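Local coordinates for protein 3-carboxy-cis,cis-muconate cycloisomerase (Pseudomonas putida, PDB 1RE5) that is a cycloisomerase, a largely helical member of the lyase family that includes adenylosuccinate lyase, and forms an assembly of four copies, at residues Arg37-Ala40 with Leu44-His47; Val50-Ala55 with Pro94-Tyr99; Gly113-Leu118 with Leu217-Pro222; His156-Thr161 with Ala428-Gln433; Val160-Lys165 with Glu346-Asp351. All blocks are in the same frame, centred on the assembly; numbering follows the deposited sequence.

Contact 1: Arg37-Ala40 with Leu44-His47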
# COMPACT_ATOMS: atom_id res chain seq x y z
N ARG D 37 -10.04 -25.24 -32.86
CA ARG D 37 -10.53 -24.63 -34.08
C ARG D 37 -9.38 -24.06 -34.91
O ARG D 37 -9.27 -24.32 -36.11
CB ARG D 37 -11.51 -23.52 -33.71
CG ARG D 37 -12.67 -23.32 -34.66
CD ARG D 37 -13.59 -22.25 -34.09
NE ARG D 37 -14.06 -22.59 -32.75
CZ ARG D 37 -14.28 -21.71 -31.77
NH1 ARG D 37 -14.07 -20.41 -31.97
NH2 ARG D 37 -14.71 -22.13 -30.59
N ALA D 38 -8.51 -23.29 -34.26
CA ALA D 38 -7.39 -22.66 -34.96
C ALA D 38 -6.35 -23.64 -35.45
O ALA D 38 -5.75 -23.44 -36.50
CB ALA D 38 -6.74 -21.60 -34.07
N GLU D 39 -6.12 -24.70 -34.69
CA GLU D 39 -5.11 -25.67 -35.09
C GLU D 39 -5.65 -26.59 -36.18
O GLU D 39 -4.88 -27.11 -37.01
CB GLU D 39 -4.64 -26.47 -33.87
CG GLU D 39 -4.02 -25.58 -32.81
CD GLU D 39 -3.44 -26.36 -31.65
OE1 GLU D 39 -4.17 -27.18 -31.05
OE2 GLU D 39 -2.25 -26.14 -31.34
N ALA D 40 -6.97 -26.78 -36.20
CA ALA D 40 -7.60 -27.63 -37.21
C ALA D 40 -7.37 -26.99 -38.58
O ALA D 40 -6.97 -27.66 -39.53
CB ALA D 40 -9.08 -27.76 -36.94
N LEU D 44 -3.54 -29.47 -37.93
CA LEU D 44 -2.95 -30.15 -36.79
C LEU D 44 -3.99 -30.97 -36.03
O LEU D 44 -3.64 -31.85 -35.24
CB LEU D 44 -2.32 -29.13 -35.84
CG LEU D 44 -0.87 -28.72 -36.10
CD1 LEU D 44 0.00 -29.96 -36.00
CD2 LEU D 44 -0.73 -28.07 -37.47
N VAL D 45 -5.26 -30.70 -36.28
CA VAL D 45 -6.34 -31.42 -35.60
C VAL D 45 -7.50 -31.76 -36.53
O VAL D 45 -7.99 -30.91 -37.29
CB VAL D 45 -6.89 -30.60 -34.39
CG1 VAL D 45 -8.15 -31.26 -33.82
CG2 VAL D 45 -5.82 -30.50 -33.32
N PRO D 46 -7.97 -33.02 -36.47
CA PRO D 46 -9.09 -33.48 -37.30
C PRO D 46 -10.38 -32.74 -36.93
O PRO D 46 -10.78 -32.72 -35.76
CB PRO D 46 -9.18 -34.97 -36.97
CG PRO D 46 -8.70 -35.02 -35.54
CD PRO D 46 -7.51 -34.10 -35.57
N HIS D 47 -11.01 -32.14 -37.93
CA HIS D 47 -12.25 -31.40 -37.75
C HIS D 47 -13.30 -32.12 -36.90
O HIS D 47 -14.16 -31.49 -36.28
CB HIS D 47 -12.85 -31.05 -39.11
CG HIS D 47 -12.06 -30.00 -39.84
ND1 HIS D 47 -12.29 -28.65 -39.68
CD2 HIS D 47 -11.02 -30.11 -40.70
CE1 HIS D 47 -11.42 -27.97 -40.41
NE2 HIS D 47 -10.64 -28.83 -41.04

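Contact 2: Val50-Ala55 with Pro94-Tyr99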
# COMPACT_ATOMS: atom_id res chain seq x y z
N VAL D 50 -12.59 -31.18 -33.32
CA VAL D 50 -12.98 -29.80 -33.05
C VAL D 50 -14.39 -29.75 -32.50
O VAL D 50 -14.68 -29.05 -31.53
CB VAL D 50 -12.91 -28.95 -34.33
CG1 VAL D 50 -13.32 -27.51 -34.01
CG2 VAL D 50 -11.51 -29.01 -34.91
N ALA D 51 -15.28 -30.51 -33.14
CA ALA D 51 -16.67 -30.56 -32.72
C ALA D 51 -16.82 -31.21 -31.34
O ALA D 51 -17.62 -30.75 -30.52
CB ALA D 51 -17.49 -31.33 -33.75
N ALA D 52 -16.05 -32.26 -31.09
CA ALA D 52 -16.10 -32.96 -29.80
C ALA D 52 -15.69 -32.04 -28.66
O ALA D 52 -16.36 -31.96 -27.63
CB ALA D 52 -15.18 -34.18 -29.84
N ILE D 53 -14.57 -31.34 -28.86
CA ILE D 53 -14.04 -30.41 -27.88
C ILE D 53 -15.03 -29.28 -27.57
O ILE D 53 -15.36 -29.06 -26.40
CB ILE D 53 -12.71 -29.83 -28.39
CG1 ILE D 53 -11.66 -30.94 -28.42
CG2 ILE D 53 -12.26 -28.67 -27.51
CD1 ILE D 53 -10.35 -30.54 -29.09
N GLU D 54 -15.49 -28.57 -28.59
CA GLU D 54 -16.44 -27.47 -28.38
C GLU D 54 -17.65 -27.89 -27.56
O GLU D 54 -18.19 -27.10 -26.78
CB GLU D 54 -16.91 -26.90 -29.71
CG GLU D 54 -15.81 -26.32 -30.56
CD GLU D 54 -16.33 -25.68 -31.83
OE1 GLU D 54 -17.06 -26.36 -32.59
OE2 GLU D 54 -16.01 -24.49 -32.07
N ALA D 55 -18.08 -29.13 -27.74
CA ALA D 55 -19.24 -29.66 -27.02
C ALA D 55 -18.96 -29.77 -25.53
O ALA D 55 -19.88 -29.70 -24.72
CB ALA D 55 -19.61 -31.03 -27.58
N PRO D 94 -13.45 -40.65 -27.73
CA PRO D 94 -12.20 -41.05 -27.08
C PRO D 94 -10.91 -40.65 -27.80
O PRO D 94 -9.92 -40.29 -27.15
CB PRO D 94 -12.33 -42.57 -26.97
CG PRO D 94 -13.79 -42.75 -26.77
CD PRO D 94 -14.38 -41.80 -27.79
N GLU D 95 -10.90 -40.73 -29.13
CA GLU D 95 -9.70 -40.39 -29.89
C GLU D 95 -9.54 -38.90 -30.16
O GLU D 95 -8.64 -38.48 -30.90
CB GLU D 95 -9.66 -41.17 -31.22
CG GLU D 95 -10.77 -40.85 -32.21
CD GLU D 95 -12.15 -41.29 -31.74
OE1 GLU D 95 -12.24 -42.28 -30.98
OE2 GLU D 95 -13.14 -40.64 -32.14
N ALA D 96 -10.42 -38.09 -29.57
CA ALA D 96 -10.34 -36.65 -29.73
C ALA D 96 -9.54 -36.09 -28.55
O ALA D 96 -8.92 -35.03 -28.64
CB ALA D 96 -11.75 -36.05 -29.74
N GLU D 97 -9.55 -36.84 -27.44
CA GLU D 97 -8.85 -36.46 -26.22
C GLU D 97 -7.40 -36.02 -26.37
O GLU D 97 -6.94 -35.14 -25.65
CB GLU D 97 -8.89 -37.62 -25.21
CG GLU D 97 -8.25 -37.29 -23.86
CD GLU D 97 -8.29 -38.46 -22.89
OE1 GLU D 97 -9.36 -39.08 -22.74
OE2 GLU D 97 -7.24 -38.75 -22.27
N ARG D 98 -6.67 -36.61 -27.31
CA ARG D 98 -5.26 -36.28 -27.51
C ARG D 98 -4.99 -34.93 -28.18
O ARG D 98 -3.83 -34.53 -28.30
CB ARG D 98 -4.58 -37.39 -28.32
CG ARG D 98 -4.90 -37.37 -29.81
CD ARG D 98 -4.49 -38.66 -30.49
NE ARG D 98 -5.38 -39.76 -30.15
CZ ARG D 98 -5.22 -41.01 -30.58
NH1 ARG D 98 -4.20 -41.32 -31.37
NH2 ARG D 98 -6.09 -41.96 -30.22
N TYR D 99 -6.03 -34.23 -28.60
CA TYR D 99 -5.86 -32.95 -29.28
C TYR D 99 -6.14 -31.71 -28.42
O TYR D 99 -5.80 -30.58 -28.80
CB TYR D 99 -6.73 -32.90 -30.54
CG TYR D 99 -6.35 -33.92 -31.58
CD1 TYR D 99 -7.07 -35.11 -31.74
CD2 TYR D 99 -5.25 -33.70 -32.42
CE1 TYR D 99 -6.71 -36.06 -32.70
CE2 TYR D 99 -4.88 -34.64 -33.38
CZ TYR D 99 -5.61 -35.81 -33.52
OH TYR D 99 -5.23 -36.71 -34.49

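Contact 3: Gly113-Leu118 with Leu217-Pro222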
# COMPACT_ATOMS: atom_id res chain seq x y z
N GLY D 113 -7.88 -16.53 -20.81
CA GLY D 113 -9.21 -16.63 -20.24
C GLY D 113 -9.52 -15.36 -19.47
O GLY D 113 -10.63 -14.83 -19.54
N LEU D 114 -8.52 -14.87 -18.73
CA LEU D 114 -8.64 -13.65 -17.93
C LEU D 114 -8.91 -12.47 -18.86
O LEU D 114 -9.85 -11.69 -18.64
CB LEU D 114 -7.33 -13.38 -17.16
CG LEU D 114 -7.28 -12.50 -15.89
CD1 LEU D 114 -5.91 -11.82 -15.83
CD2 LEU D 114 -8.37 -11.44 -15.90
N VAL D 115 -8.10 -12.35 -19.91
CA VAL D 115 -8.29 -11.26 -20.85
C VAL D 115 -9.70 -11.27 -21.39
O VAL D 115 -10.30 -10.21 -21.59
CB VAL D 115 -7.29 -11.33 -22.03
CG1 VAL D 115 -7.66 -10.30 -23.08
CG2 VAL D 115 -5.87 -11.07 -21.52
N LEU D 116 -10.26 -12.45 -21.61
CA LEU D 116 -11.63 -12.50 -22.10
C LEU D 116 -12.55 -11.92 -21.04
O LEU D 116 -13.45 -11.13 -21.35
CB LEU D 116 -12.04 -13.94 -22.45
CG LEU D 116 -11.35 -14.53 -23.69
CD1 LEU D 116 -11.87 -15.94 -23.94
CD2 LEU D 116 -11.60 -13.65 -24.91
N GLN D 117 -12.33 -12.28 -19.78
CA GLN D 117 -13.16 -11.76 -18.70
C GLN D 117 -12.96 -10.26 -18.58
O GLN D 117 -13.91 -9.51 -18.36
CB GLN D 117 -12.82 -12.42 -17.36
CG GLN D 117 -13.01 -13.91 -17.36
CD GLN D 117 -12.70 -14.52 -16.03
OE1 GLN D 117 -13.48 -14.43 -15.09
NE2 GLN D 117 -11.53 -15.16 -15.93
N LEU D 118 -11.72 -9.82 -18.74
CA LEU D 118 -11.43 -8.41 -18.66
C LEU D 118 -12.16 -7.64 -19.75
O LEU D 118 -12.63 -6.52 -19.52
CB LEU D 118 -9.93 -8.18 -18.75
CG LEU D 118 -9.15 -8.63 -17.51
CD1 LEU D 118 -7.68 -8.24 -17.67
CD2 LEU D 118 -9.73 -8.00 -16.25
N LEU D 217 -10.76 -15.54 -31.29
CA LEU D 217 -11.19 -14.91 -30.05
C LEU D 217 -11.40 -13.41 -30.19
O LEU D 217 -11.79 -12.75 -29.24
CB LEU D 217 -10.16 -15.19 -28.96
CG LEU D 217 -10.00 -16.66 -28.54
CD1 LEU D 217 -8.75 -16.82 -27.71
CD2 LEU D 217 -11.25 -17.12 -27.78
N LYS D 218 -11.14 -12.88 -31.37
CA LYS D 218 -11.30 -11.46 -31.59
C LYS D 218 -10.36 -10.67 -30.67
O LYS D 218 -10.74 -9.66 -30.08
CB LYS D 218 -12.74 -11.04 -31.33
CG LYS D 218 -13.72 -11.52 -32.39
CD LYS D 218 -15.10 -10.91 -32.17
CE LYS D 218 -16.10 -11.32 -33.25
NZ LYS D 218 -17.44 -10.70 -32.97
N LEU D 219 -9.13 -11.17 -30.56
CA LEU D 219 -8.11 -10.52 -29.76
C LEU D 219 -6.93 -10.22 -30.66
O LEU D 219 -6.70 -10.92 -31.64
CB LEU D 219 -7.63 -11.44 -28.63
CG LEU D 219 -8.61 -11.81 -27.53
CD1 LEU D 219 -7.90 -12.74 -26.55
CD2 LEU D 219 -9.11 -10.56 -26.83
N THR D 220 -6.17 -9.19 -30.32
CA THR D 220 -5.00 -8.86 -31.10
C THR D 220 -3.87 -9.82 -30.73
O THR D 220 -3.86 -10.41 -29.65
CB THR D 220 -4.55 -7.43 -30.80
OG1 THR D 220 -5.63 -6.54 -31.06
CG2 THR D 220 -3.36 -7.04 -31.68
N LEU D 221 -2.93 -9.99 -31.65
CA LEU D 221 -1.77 -10.83 -31.43
C LEU D 221 -0.67 -9.84 -30.99
O LEU D 221 -0.35 -8.90 -31.72
CB LEU D 221 -1.39 -11.53 -32.73
CG LEU D 221 -0.28 -12.56 -32.60
CD1 LEU D 221 -0.76 -13.70 -31.74
CD2 LEU D 221 0.12 -13.08 -33.97
N PRO D 222 -0.10 -10.03 -29.79
CA PRO D 222 0.96 -9.14 -29.29
C PRO D 222 2.28 -9.36 -30.02
O PRO D 222 2.46 -10.39 -30.67
CB PRO D 222 1.06 -9.52 -27.82
CG PRO D 222 0.81 -11.01 -27.87
CD PRO D 222 -0.38 -11.11 -28.81

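Contact 4: His156-Thr161 with Ala428-Gln433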
# COMPACT_ATOMS: atom_id res chain seq x y z
N HIS D 156 -15.12 28.48 4.96
CA HIS D 156 -15.87 29.19 3.93
C HIS D 156 -14.94 30.06 3.08
O HIS D 156 -14.01 30.68 3.58
CB HIS D 156 -16.97 30.04 4.57
CG HIS D 156 -18.22 29.27 4.88
ND1 HIS D 156 -18.23 27.89 5.01
CD2 HIS D 156 -19.50 29.67 5.05
CE1 HIS D 156 -19.47 27.49 5.25
NE2 HIS D 156 -20.25 28.55 5.27
N ALA D 157 -15.20 30.08 1.78
CA ALA D 157 -14.41 30.84 0.83
C ALA D 157 -15.38 31.45 -0.17
O ALA D 157 -16.60 31.25 -0.07
CB ALA D 157 -13.44 29.91 0.11
N THR D 158 -14.85 32.19 -1.14
CA THR D 158 -15.68 32.83 -2.15
C THR D 158 -16.62 31.83 -2.80
O THR D 158 -16.32 30.65 -2.91
CB THR D 158 -14.83 33.49 -3.24
OG1 THR D 158 -13.81 32.58 -3.64
CG2 THR D 158 -14.21 34.77 -2.72
N PRO D 159 -17.78 32.32 -3.25
CA PRO D 159 -18.83 31.53 -3.89
C PRO D 159 -18.38 30.61 -5.00
O PRO D 159 -17.37 30.85 -5.68
CB PRO D 159 -19.80 32.60 -4.39
CG PRO D 159 -19.64 33.68 -3.41
CD PRO D 159 -18.13 33.74 -3.25
N VAL D 160 -19.19 29.58 -5.18
CA VAL D 160 -18.99 28.54 -6.16
C VAL D 160 -20.42 28.14 -6.57
O VAL D 160 -21.39 28.64 -6.00
CB VAL D 160 -18.19 27.38 -5.47
CG1 VAL D 160 -18.83 26.02 -5.71
CG2 VAL D 160 -16.74 27.42 -5.93
N THR D 161 -20.57 27.28 -7.56
CA THR D 161 -21.89 26.88 -8.01
C THR D 161 -21.99 25.35 -7.87
O THR D 161 -20.97 24.66 -7.94
CB THR D 161 -22.08 27.33 -9.48
OG1 THR D 161 -23.44 27.71 -9.69
CG2 THR D 161 -21.74 26.22 -10.43
N ALA D 428 -24.74 35.65 -5.84
CA ALA D 428 -25.06 35.40 -7.24
C ALA D 428 -24.23 36.25 -8.21
O ALA D 428 -24.07 35.90 -9.38
CB ALA D 428 -26.53 35.64 -7.46
N HIS D 429 -23.70 37.36 -7.72
CA HIS D 429 -22.91 38.27 -8.55
C HIS D 429 -21.40 38.10 -8.43
O HIS D 429 -20.64 38.93 -8.92
CB HIS D 429 -23.31 39.71 -8.22
CG HIS D 429 -24.69 40.07 -8.67
ND1 HIS D 429 -25.02 40.23 -10.00
CD2 HIS D 429 -25.84 40.24 -7.98
CE1 HIS D 429 -26.31 40.47 -10.11
NE2 HIS D 429 -26.84 40.48 -8.89
N TYR D 430 -20.97 37.03 -7.78
CA TYR D 430 -19.54 36.79 -7.63
C TYR D 430 -19.26 35.32 -7.90
O TYR D 430 -18.53 34.67 -7.16
CB TYR D 430 -19.09 37.17 -6.22
CG TYR D 430 -17.63 37.56 -6.14
CD1 TYR D 430 -17.12 38.56 -6.96
CD2 TYR D 430 -16.77 36.95 -5.23
CE1 TYR D 430 -15.78 38.95 -6.88
CE2 TYR D 430 -15.43 37.33 -5.13
CZ TYR D 430 -14.94 38.33 -5.97
OH TYR D 430 -13.61 38.71 -5.89
N LEU D 431 -19.84 34.81 -8.98
CA LEU D 431 -19.68 33.42 -9.37
C LEU D 431 -18.53 33.19 -10.34
O LEU D 431 -18.27 32.06 -10.76
CB LEU D 431 -20.99 32.92 -9.99
CG LEU D 431 -21.96 32.25 -9.01
CD1 LEU D 431 -21.86 32.90 -7.64
CD2 LEU D 431 -23.37 32.30 -9.56
N GLY D 432 -17.81 34.26 -10.68
CA GLY D 432 -16.69 34.12 -11.60
C GLY D 432 -16.99 33.30 -12.84
O GLY D 432 -18.00 33.50 -13.51
N GLN D 433 -16.11 32.35 -13.15
CA GLN D 433 -16.28 31.51 -14.33
C GLN D 433 -17.11 30.24 -14.10
O GLN D 433 -17.12 29.34 -14.95
CB GLN D 433 -14.90 31.12 -14.90
CG GLN D 433 -14.01 32.31 -15.20
CD GLN D 433 -14.70 33.33 -16.10
OE1 GLN D 433 -15.03 33.03 -17.26
NE2 GLN D 433 -14.94 34.53 -15.57

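Contact 5: Val160-Lys165 with Glu346-Asp351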
# COMPACT_ATOMS: atom_id res chain seq x y z
N VAL D 160 -19.19 29.58 -5.18
CA VAL D 160 -18.99 28.54 -6.16
C VAL D 160 -20.42 28.14 -6.57
O VAL D 160 -21.39 28.64 -6.00
CB VAL D 160 -18.19 27.38 -5.47
CG1 VAL D 160 -18.83 26.02 -5.71
CG2 VAL D 160 -16.74 27.42 -5.93
N THR D 161 -20.57 27.28 -7.56
CA THR D 161 -21.89 26.88 -8.01
C THR D 161 -21.99 25.35 -7.87
O THR D 161 -20.97 24.66 -7.94
CB THR D 161 -22.08 27.33 -9.48
OG1 THR D 161 -23.44 27.71 -9.69
CG2 THR D 161 -21.74 26.22 -10.43
N LEU D 162 -23.18 24.80 -7.66
CA LEU D 162 -23.26 23.34 -7.52
C LEU D 162 -22.85 22.68 -8.83
O LEU D 162 -22.19 21.64 -8.84
CB LEU D 162 -24.66 22.86 -7.12
CG LEU D 162 -24.84 21.33 -7.04
CD1 LEU D 162 -23.86 20.76 -6.02
CD2 LEU D 162 -26.27 20.98 -6.63
N GLY D 163 -23.25 23.31 -9.94
CA GLY D 163 -22.92 22.78 -11.26
C GLY D 163 -21.42 22.74 -11.48
O GLY D 163 -20.89 21.81 -12.11
N MET D 164 -20.71 23.74 -10.94
CA MET D 164 -19.27 23.80 -11.08
C MET D 164 -18.68 22.56 -10.43
O MET D 164 -17.83 21.87 -11.02
CB MET D 164 -18.72 25.06 -10.41
CG MET D 164 -17.32 25.44 -10.85
SD MET D 164 -16.50 26.63 -9.76
CE MET D 164 -17.80 27.75 -9.50
N LYS D 165 -19.14 22.25 -9.21
CA LYS D 165 -18.64 21.09 -8.50
C LYS D 165 -18.90 19.83 -9.30
O LYS D 165 -17.97 19.07 -9.57
CB LYS D 165 -19.28 20.99 -7.12
CG LYS D 165 -18.97 22.17 -6.18
CD LYS D 165 -19.69 22.02 -4.85
CE LYS D 165 -19.04 20.99 -3.94
NZ LYS D 165 -17.73 21.44 -3.42
N GLU D 346 -28.23 10.63 -10.17
CA GLU D 346 -29.49 10.94 -10.82
C GLU D 346 -30.61 11.26 -9.86
O GLU D 346 -31.65 11.76 -10.27
CB GLU D 346 -29.92 9.79 -11.72
CG GLU D 346 -30.53 8.62 -10.99
CD GLU D 346 -30.65 7.40 -11.88
OE1 GLU D 346 -31.08 7.57 -13.05
OE2 GLU D 346 -30.33 6.29 -11.41
N GLY D 347 -30.40 11.01 -8.57
CA GLY D 347 -31.47 11.28 -7.64
C GLY D 347 -31.17 12.18 -6.47
O GLY D 347 -31.99 12.26 -5.56
N MET D 348 -30.04 12.88 -6.45
CA MET D 348 -29.79 13.69 -5.28
C MET D 348 -30.71 14.89 -5.17
O MET D 348 -31.12 15.46 -6.17
CB MET D 348 -28.31 14.10 -5.16
CG MET D 348 -27.57 14.22 -6.44
SD MET D 348 -28.00 15.72 -7.23
CE MET D 348 -26.73 16.81 -6.51
N GLU D 349 -31.05 15.21 -3.93
CA GLU D 349 -31.94 16.31 -3.57
C GLU D 349 -31.15 17.55 -3.20
O GLU D 349 -30.25 17.48 -2.36
CB GLU D 349 -32.79 15.92 -2.36
CG GLU D 349 -33.74 14.76 -2.60
CD GLU D 349 -34.40 14.30 -1.33
OE1 GLU D 349 -35.03 15.14 -0.64
OE2 GLU D 349 -34.30 13.10 -1.01
N VAL D 350 -31.50 18.68 -3.80
CA VAL D 350 -30.80 19.91 -3.52
C VAL D 350 -31.68 20.87 -2.73
O VAL D 350 -32.88 20.95 -2.95
CB VAL D 350 -30.34 20.59 -4.82
CG1 VAL D 350 -29.62 21.88 -4.50
CG2 VAL D 350 -29.43 19.65 -5.60
N ASP D 351 -31.07 21.58 -1.78
CA ASP D 351 -31.77 22.58 -0.98
C ASP D 351 -31.06 23.91 -1.21
O ASP D 351 -30.19 24.33 -0.43
CB ASP D 351 -31.72 22.22 0.51
CG ASP D 351 -32.60 23.14 1.37
OD1 ASP D 351 -32.91 24.28 0.94
OD2 ASP D 351 -32.98 22.73 2.49

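Contact 1: Arg37-Ala40 with Leu44-His47
Leu44 N donates to Glu39 O over 2.9 Å, the one hydrogen bond between Arg37-Ala40 and Leu44-His47. It is fairly straight at the hydrogen, 158°, although the donor stands 31° out of the carbonyl plane. Since the acceptor belongs to the last residues of helix 21-40, the bond fastens the end of that helix to the loop following it. A CA-H...O contact supplements it, with Ala40 CA 3.3 Å from Val45 O.

The apolar contacts centre on the methyl of Ala40. Its CB faces Val45 CB at 4.4 Å and also sits above one face of the His47 imidazole, displaced toward the rim, 4.2 Å from CE1. The His47 ring is brought there by a side chain whose CG is anti to its own carbonyl carbon (chi1 -71°). Next to this, Glu39 CB lies against Leu44 CB at 4.0 Å and against Val45 CG2 at 4.2 Å, so Glu39 contributes to the packing through its aliphatic base.

These contacts lie where the chain passes from helix 21-40 to helix 47-56, for which Pro46 occupies the N-cap position. Helix 206-217 also packs on helix 21-40: Ala212 and Leu213 meet Ala38, and Val209 meets Glu39. Arg37 reaches helix 47-56 through a salt bridge to Glu54, while Tyr99 packs on Val45 and Pro46.

Contact 2: Val50-Ala55 with Pro94-Tyr99
Ala52 meets Ala96 methyl to methyl, with 3.9 Å between Ala52 CB and Ala96 CB, and both CB atoms point at the opposing segment. The small side chains let the backbones come close: the two CA atoms are 6.8 Å apart, the nearest such pair across Val50-Ala55 and Pro94-Tyr99.

Ile53, one residue further along the helix, makes the second contact. Its chain runs extended to CD1 (chi2 172°), and that methyl comes to rest 4.4 Å from Tyr99 C, on the backbone of the tyrosine. The Tyr99 ring itself leads away, although its CB starts toward the helix; Arg98 CG sits over one ring face, toward the rim, and Tyr99 OH makes a weak hydrogen bond to Arg381 of a neighbouring subunit. Tyr99 N also bonds to Ala96 O at 3.0 Å, within the loop.

This is a small van der Waals contact without polar pairing between the segments, burying 126 Å² in all. It lays helix 47-56 against the loop after helix 78-92, and Ile89 of that helix touches both Ile53 and Ala96. From helix 21-40, Ala36 also packs on Ile53.

Contact 3: Gly113-Leu118 with Leu217-Pro222
The backbones of Gly113-Leu118 and Leu217-Pro222 stay well apart, the nearest CA atoms being Leu116 and Leu217 at 8.3 Å, so the space between them is bridged by side chains alone. One segment is part of the long helix 106-142. The other leaves helix 206-217 through a Schellman motif, with Lys218 at positive phi (61°); on either side of Lys218 in sequence, Leu217 and Leu219 both point toward helix 106-142.

Leu116 has the central place because both branches of its fork are used. Leu116 CD1 meets Leu217 CD2 at 4.1 Å, the two side chains crossing at about a right angle, while Leu116 CD2 touches Leu219 CD1 at 4.1 Å. Leu219 is forked in turn: its second methyl, CD2, lies 4.0 Å from Val115 CG1. That valine methyl is anti to the backbone N (chi1 172°), which directs it at the loop. Leu219 thus touches two consecutive residues of the helix, one with each methyl, and the sequence of methyl contacts runs from Leu217 through Leu116 and Leu219 to Val115. Three of the four residues are buried, and the packing is entirely hydrocarbon.

Polar support comes from the next turn of the helix, where Arg119 NH2 is hydrogen-bonded to the carbonyls of Leu217 and Lys218. Thr112 packs on both Leu217 and Leu219. Beyond this, Thr220 forms backbone bonds with Leu188 and Leu190, Leu221 returns onto helix 206-217, and the Leu114 and Leu118 side chains of helix 106-142 rest on helix 231-257.

Contact 4: His156-Thr161 with Ala428-Gln433
The Tyr430 ring receives Thr158 and Pro159 at its edge. Thr158 CG2 lies in the ring plane, 3.7 Å from Tyr430 CE2, and Pro159 CD approaches the same side of the ring near its plane, 4.0 Å from Tyr430 CD2. The segment they come from belongs to a three-stranded antiparallel sheet: strands 155-157 and 159-161 are its outer members, each paired with 147-152, and the chain turns a corner at Thr158 between them. Tyr430 thus packs on the corner itself.

Thr158 divides its two branches between different partners. The methyl is anti to the carbonyl carbon and goes to the ring, while OG1 (chi1 46°) is hydrogen-bonded to Ser196 OG of a neighbouring subunit. The tyrosine has a similar division: its edge is apolar contact, and its OH bonds to Glu369 OE2 of helix 368-378. With CG anti to the backbone N (chi1 -154°), the ring reaches across to the corner.

This buried contact joins the sheet, in the lyase family region, to the loop between helix 418-424 and helix 434-449, in the C-terminal region related to adenylosuccinate lyase. Pro159 meets both loop residues through one atom: Pro159 CB is 3.7 Å from Tyr430 O, and Pro159 CB is 3.9 Å from Leu431 CD1.

Contact 5: Val160-Lys165 with Glu346-Asp351
Leu162 and Val350 reach toward each other tip to tip, and the branched ends make the closest contact: Leu162 CD2 lies 3.6 Å from Val350 CG2 and 4.1 Å from Val350 CG1. One leucine methyl therefore faces both valine methyls. Their CA atoms are 9.2 Å apart, the nearest such pair between Val160-Lys165 and Glu346-Asp351, a separation consistent with two side chains meeting end on.

The orientation follows from the torsions. Leu162 carries CG anti to its backbone N (chi1 177°), which extends the fork from the first turn of helix 162-187 toward the other segment. Met348 comes to the same leucine methyl by a different route: its chain bends at both chi2 (77°) and chi3 (90°), placing CE 4.2 Å from Leu162 CD2. Met348 and Val350 are alternate residues of an extended run, and both have CB pointing toward Val160-Lys165, so the close contacts of both fall on one leucine methyl, CD2.

The interface is small, 95 Å² in all, and other side chains surround it. Met355 of helix 352-359 and His143 each touch both Leu162 and Val350, while Leu148 of strand 147-152 packs on Leu162. Three residues further along the leucine's helix, Lys165 NZ forms a salt bridge with Glu314 of a neighbouring subunit.

The arrangement is a junction of two strand-to-helix transitions. Strand 159-161 leads into helix 162-187, and strand 349-350, paired antiparallel with 265-266, leads into helix 352-359, where Asp351, at the N-cap, caps the helix through a hydrogen bond between its OD1 and Arg354 N.

How the contacts relate
From the N terminus, contact 1 closes the three-residue connection after helix 21-40, and contact 2 a 38-residue excursion; the two touch and lie near one end of the elongated chain. Contact 3 spans 98 residues and ties helix 106-142 to the loop after helix 206-217. Contacts 4 and 5 start inside this span and end beyond it, crossing contact 3. From their shared Val160 and Thr161, contact 5 closes first, joining the start of helix 162-187 to the region of strand 349-350, inside the longer loop that contact 4 closes between the three-stranded sheet and the loop before helix 434-449. Both lie across the chain's centre from contacts 1 to 3. Contacts 2 to 5 also touch a neighbouring subunit.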